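Hyaluronidase-phage associated (Streptococcus pyogenes, PDB 2WB3) probably cleaves hyaluronan as a hyaluronate lyase carried on the tail fibre of a streptococcal phage. Local coordinates at residues R9-T12 and T13-S17. Residues are numbered along the deposited sequence; the frame is centred on the assembly and turned at random.
Sequences RQPT and TPNFS
The CB–CG edge of the Pro-11 ring meets the NH2 end of the Asn-15 carboxamide: ND2 lies beyond that edge, displaced to one side of the ring plane and 3.6 Å from Pro-11 CB, whereas the ring edge itself rises obliquely to one side of the amide plane. Thr-13 O approaches the same edge from the opposite side of the ring plane, 3.2 Å from Pro-11 CG. This loop between strands 4-8 and 20-24, in a fibre built around a triple-stranded beta-helix, illustrates how an Asx turn can orient a side-chain amide. In that turn, Asn-15 OD1 accepts from Ser-17 N at 2.9 Å with an N-H...O angle of 155°. Asn-15 CG stands between its own backbone N and carbonyl carbon (chi1 55°), which turns the amide back toward Pro-11 and Thr-13, and ND2 reaches Thr-13 O in a weak, bent bond. The loop also lies at a subunit junction: Asn-26 of a second subunit donates to Asn-15 O, and Arg-9 of a third packs on Pro-11 and Asn-15 and bonds to Ser-17 OG. That hydroxyl is also the second partner gripping the amide oxygen: Ser-17 OG lies 2.9 Å from Asn-15 OD1, in the carbonyl plane.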
ATOM      1  N   ARG A   9       0.791 -15.412   1.300  1.00 32.05           N
ATOM      2  CA  ARG A   9       0.851 -16.751   1.935  1.00 35.76           C
ATOM      3  C   ARG A   9       1.165 -17.833   0.907  1.00 35.50           C
ATOM      4  O   ARG A   9       1.019 -17.617  -0.304  1.00 34.44           O
ATOM      5  CB  ARG A   9      -0.474 -17.130   2.615  1.00 37.35           C
ATOM      6  CG  ARG A   9      -0.884 -16.211   3.756  1.00 44.38           C
ATOM      7  CD  ARG A   9      -2.091 -16.760   4.582  1.00 56.37           C
ATOM      8  NE  ARG A   9      -3.267 -17.114   3.760  1.00 62.09           N
ATOM      9  CZ  ARG A   9      -4.380 -16.374   3.639  1.00 64.27           C
ATOM     10  NH1 ARG A   9      -4.505 -15.211   4.277  1.00 63.89           N
ATOM     11  NH2 ARG A   9      -5.375 -16.803   2.864  1.00 65.21           N
ATOM     12  N   GLN A  10       1.589 -18.989   1.408  1.00 36.30           N
ATOM     13  CA  GLN A  10       1.932 -20.138   0.556  1.00 37.83           C
ATOM     14  C   GLN A  10       0.725 -20.592  -0.276  1.00 37.79           C
ATOM     15  O   GLN A  10      -0.298 -20.937   0.300  1.00 38.86           O
ATOM     16  CB  GLN A  10       2.477 -21.281   1.417  1.00 38.10           C
ATOM     17  CG  GLN A  10       2.767 -22.485   0.537  1.00 40.45           C
ATOM     18  CD  GLN A  10       3.516 -23.543   1.212  1.00 44.90           C
ATOM     19  OE1 GLN A  10       3.756 -23.501   2.412  1.00 47.98           O
ATOM     20  NE2 GLN A  10       3.886 -24.546   0.450  1.00 48.22           N
ATOM     21  N   PRO A  11       0.793 -20.522  -1.625  1.00 38.61           N
ATOM     22  CA  PRO A  11      -0.354 -21.029  -2.372  1.00 39.12           C
ATOM     23  C   PRO A  11      -0.309 -22.589  -2.451  1.00 40.17           C
ATOM     24  O   PRO A  11       0.741 -23.188  -2.169  1.00 39.15           O
ATOM     25  CB  PRO A  11      -0.145 -20.415  -3.759  1.00 38.69           C
ATOM     26  CG  PRO A  11       1.330 -20.422  -3.914  1.00 36.57           C
ATOM     27  CD  PRO A  11       1.890 -20.150  -2.542  1.00 38.56           C
ATOM     28  N   THR A  12      -1.408 -23.244  -2.846  1.00 41.87           N
ATOM     29  CA  THR A  12      -1.387 -24.745  -2.858  1.00 43.52           C
ATOM     30  C   THR A  12      -0.446 -25.219  -3.957  1.00 42.84           C
ATOM     31  O   THR A  12       0.342 -26.144  -3.768  1.00 43.05           O
ATOM     32  CB  THR A  12      -2.783 -25.442  -2.914  1.00 43.54           C
ATOM     33  OG1 THR A  12      -3.458 -25.091  -4.134  1.00 48.47           O
ATOM     34  CG2 THR A  12      -3.630 -25.036  -1.718  1.00 45.97           C
ATOM     35  N   THR A  13      -0.466 -24.488  -5.063  1.00 42.41           N
ATOM     36  CA  THR A  13       0.422 -24.707  -6.181  1.00 42.00           C
ATOM     37  C   THR A  13       1.203 -23.367  -6.412  1.00 40.26           C
ATOM     38  O   THR A  13       0.591 -22.285  -6.377  1.00 38.93           O
ATOM     39  CB  THR A  13      -0.418 -25.189  -7.430  1.00 42.01           C
ATOM     40  OG1 THR A  13       0.385 -25.142  -8.610  1.00 45.09           O
ATOM     41  CG2 THR A  13      -1.688 -24.292  -7.656  1.00 45.92           C
ATOM     42  N   PRO A  14       2.553 -23.432  -6.585  1.00 38.94           N
ATOM     43  CA  PRO A  14       3.337 -22.191  -6.833  1.00 37.04           C
ATOM     44  C   PRO A  14       2.872 -21.603  -8.145  1.00 35.83           C
ATOM     45  O   PRO A  14       2.427 -22.354  -9.034  1.00 34.98           O
ATOM     46  CB  PRO A  14       4.767 -22.689  -7.023  1.00 37.00           C
ATOM     47  CG  PRO A  14       4.830 -23.992  -6.234  1.00 39.02           C
ATOM     48  CD  PRO A  14       3.426 -24.610  -6.396  1.00 39.18           C
ATOM     49  N   ASN A  15       2.953 -20.287  -8.276  1.00 33.13           N
ATOM     50  CA  ASN A  15       2.482 -19.636  -9.483  1.00 30.94           C
ATOM     51  C   ASN A  15       3.390 -18.428  -9.612  1.00 29.93           C
ATOM     52  O   ASN A  15       4.289 -18.269  -8.781  1.00 29.28           O
ATOM     53  CB  ASN A  15       1.007 -19.250  -9.310  1.00 31.65           C
ATOM     54  CG  ASN A  15       0.775 -18.404  -8.065  1.00 32.87           C
ATOM     55  OD1 ASN A  15       1.178 -17.270  -8.023  1.00 31.58           O
ATOM     56  ND2 ASN A  15       0.108 -18.960  -7.058  1.00 35.09           N
ATOM     57  N   PHE A  16       3.210 -17.599 -10.637  1.00 28.27           N
ATOM     58  CA  PHE A  16       4.136 -16.496 -10.893  1.00 27.93           C
ATOM     59  C   PHE A  16       3.821 -15.191 -10.141  1.00 27.87           C
ATOM     60  O   PHE A  16       4.516 -14.176 -10.310  1.00 28.49           O
ATOM     61  CB  PHE A  16       4.207 -16.244 -12.400  1.00 28.52           C
ATOM     62  CG  PHE A  16       4.969 -17.307 -13.117  1.00 32.52           C
ATOM     63  CD1 PHE A  16       6.336 -17.509 -12.838  1.00 36.90           C
ATOM     64  CD2 PHE A  16       4.334 -18.141 -14.033  1.00 37.93           C
ATOM     65  CE1 PHE A  16       7.069 -18.532 -13.488  1.00 40.93           C
ATOM     66  CE2 PHE A  16       5.049 -19.146 -14.695  1.00 39.86           C
ATOM     67  CZ  PHE A  16       6.420 -19.349 -14.419  1.00 41.76           C
ATOM     68  N   SER A  17       2.834 -15.219  -9.266  1.00 26.51           N
ATOM     69  CA  SER A  17       2.417 -14.004  -8.634  1.00 27.22           C
ATOM     70  C   SER A  17       3.352 -13.483  -7.480  1.00 25.42           C
ATOM     71  O   SER A  17       4.052 -14.243  -6.768  1.00 21.77           O
ATOM     72  CB  SER A  17       0.965 -14.113  -8.210  1.00 26.94           C
ATOM     73  OG  SER A  17       1.005 -14.650  -6.914  1.00 36.03           O
TER